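Local coordinates for protein heavy metal cation tricomponent efflux pump ZneA(CzcA-like) (Cupriavidus metallidurans, PDB 4K0J) that probably exports heavy-metal cations such as zinc across the cell envelope in exchange for protons, as the inner-membrane RND pump of a three-component efflux system, at residues M184-P189 against R259-N264. Sequence-based numbering, arbitrary orientation.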
# COMPACT_ATOMS: atom_id res chain seq x y z
N MET C 184 11.12 -42.90 14.97
CA MET C 184 12.28 -43.34 14.20
C MET C 184 12.65 -44.81 14.37
O MET C 184 12.70 -45.34 15.49
CB MET C 184 13.49 -42.44 14.47
CG MET C 184 13.97 -42.43 15.91
SD MET C 184 15.32 -41.27 16.14
CE MET C 184 15.88 -41.71 17.79
N LEU C 185 12.91 -45.46 13.24
CA LEU C 185 13.46 -46.80 13.22
C LEU C 185 14.97 -46.67 13.19
O LEU C 185 15.51 -45.85 12.46
CB LEU C 185 12.97 -47.57 11.99
CG LEU C 185 13.41 -49.02 11.78
CD1 LEU C 185 14.73 -49.13 11.03
CD2 LEU C 185 13.49 -49.78 13.10
N GLU C 186 15.65 -47.51 13.97
CA GLU C 186 17.10 -47.47 14.03
C GLU C 186 17.73 -48.63 13.26
O GLU C 186 18.01 -49.69 13.82
CB GLU C 186 17.56 -47.45 15.49
CG GLU C 186 16.97 -46.28 16.27
CD GLU C 186 17.62 -46.09 17.62
OE1 GLU C 186 18.12 -47.09 18.20
OE2 GLU C 186 17.65 -44.94 18.11
N PHE C 187 17.95 -48.40 11.96
CA PHE C 187 18.49 -49.41 11.05
C PHE C 187 19.82 -50.03 11.46
O PHE C 187 20.67 -49.38 12.09
CB PHE C 187 18.66 -48.82 9.64
CG PHE C 187 17.43 -48.87 8.80
CD1 PHE C 187 16.96 -50.08 8.31
CD2 PHE C 187 16.74 -47.72 8.47
CE1 PHE C 187 15.82 -50.14 7.53
CE2 PHE C 187 15.60 -47.77 7.68
CZ PHE C 187 15.14 -48.98 7.21
N ASP C 188 19.99 -51.29 11.10
CA ASP C 188 21.28 -51.96 11.16
C ASP C 188 21.54 -52.53 9.77
O ASP C 188 20.98 -53.56 9.41
CB ASP C 188 21.27 -53.08 12.20
CG ASP C 188 22.59 -53.83 12.26
OD1 ASP C 188 23.64 -53.20 12.05
OD2 ASP C 188 22.57 -55.06 12.50
N PRO C 189 22.39 -51.84 8.99
CA PRO C 189 22.70 -52.16 7.59
C PRO C 189 23.15 -53.61 7.36
O PRO C 189 23.22 -54.04 6.21
CB PRO C 189 23.84 -51.20 7.25
CG PRO C 189 23.64 -50.05 8.18
CD PRO C 189 23.13 -50.66 9.46
N ARG C 259 15.41 -51.40 15.88
CA ARG C 259 14.60 -50.89 16.97
C ARG C 259 13.78 -49.69 16.51
O ARG C 259 14.32 -48.60 16.31
CB ARG C 259 15.49 -50.50 18.14
CG ARG C 259 14.76 -50.09 19.40
CD ARG C 259 15.71 -50.01 20.59
NE ARG C 259 16.75 -49.01 20.40
CZ ARG C 259 16.69 -47.76 20.86
NH1 ARG C 259 15.62 -47.36 21.54
NH2 ARG C 259 17.69 -46.91 20.64
N VAL C 260 12.47 -49.89 16.33
CA VAL C 260 11.58 -48.77 16.03
C VAL C 260 11.04 -48.15 17.32
O VAL C 260 10.28 -48.77 18.06
CB VAL C 260 10.40 -49.19 15.11
CG1 VAL C 260 9.83 -50.54 15.54
CG2 VAL C 260 9.33 -48.11 15.09
N VAL C 261 11.46 -46.92 17.58
CA VAL C 261 11.10 -46.26 18.83
C VAL C 261 10.79 -44.78 18.63
O VAL C 261 10.98 -44.23 17.55
CB VAL C 261 12.24 -46.35 19.86
CG1 VAL C 261 12.30 -47.73 20.47
CG2 VAL C 261 13.57 -45.97 19.21
N LEU C 262 10.30 -44.16 19.70
CA LEU C 262 10.21 -42.72 19.78
C LEU C 262 11.63 -42.15 19.85
O LEU C 262 12.58 -42.87 20.15
CB LEU C 262 9.43 -42.31 21.02
CG LEU C 262 8.18 -41.44 20.86
CD1 LEU C 262 7.05 -42.26 20.25
CD2 LEU C 262 7.78 -40.85 22.20
N GLY C 263 11.77 -40.86 19.59
CA GLY C 263 13.07 -40.24 19.60
C GLY C 263 13.02 -38.76 19.30
O GLY C 263 11.94 -38.17 19.18
N ASN C 264 14.20 -38.17 19.18
CA ASN C 264 14.33 -36.75 18.91
C ASN C 264 15.48 -36.50 17.96
O ASN C 264 16.49 -37.20 18.00
CB ASN C 264 14.58 -36.01 20.22
CG ASN C 264 15.81 -36.51 20.94
OD1 ASN C 264 15.76 -37.50 21.67
ND2 ASN C 264 16.93 -35.83 20.74
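Met184 and Val261 face each other as a hydrogen-bonded antiparallel pair: Met184 N donates to Val261 O (2.9 Å), and Val261 N returns a bond to Met184 O (2.9 Å). One residue along, Leu185 and Val260 form the non-hydrogen-bonded pair. Beyond it Glu186 N donates to Arg259 O at 2.9 Å.

The ionic contact lies on the face of Met184 and Glu186: Glu186 OE1 forms a salt bridge with Arg259 NH2, the two side chains leaving the sheet side by side. The carboxylate and guanidinium planes stand almost perpendicular, 87° apart, so the two groups do not meet in the flat, two-pronged way. The long arginine chain suits an exposed position from which it must still reach a buried glutamate, and its bend at chi3 (62°) turns the guanidinium toward the carboxylate.

Each face also has an apolar contact. Beside Glu186, the extended, flexible Met184 chain runs to Gly263, its CE lying 3.7 Å from Gly263 CA; lacking a side chain, the glycine lets the methyl come close to its backbone. On the other face the branched Leu185 sets CD2 against Val260 CB (3.7 Å), while Val260 also packs on Leu236 and Leu239 of helix 236-239.

Within this chain, strand 259-263 is an outermost strand of a four-stranded mixed sheet, in which strand 182-187 pairs on its other side, in parallel, with strand 750-758 from the second half of the chain. A sheet joining both halves, far from the transmembrane helices, is consistent with the docking domain at the periplasmic end of RND pumps such as AcrB.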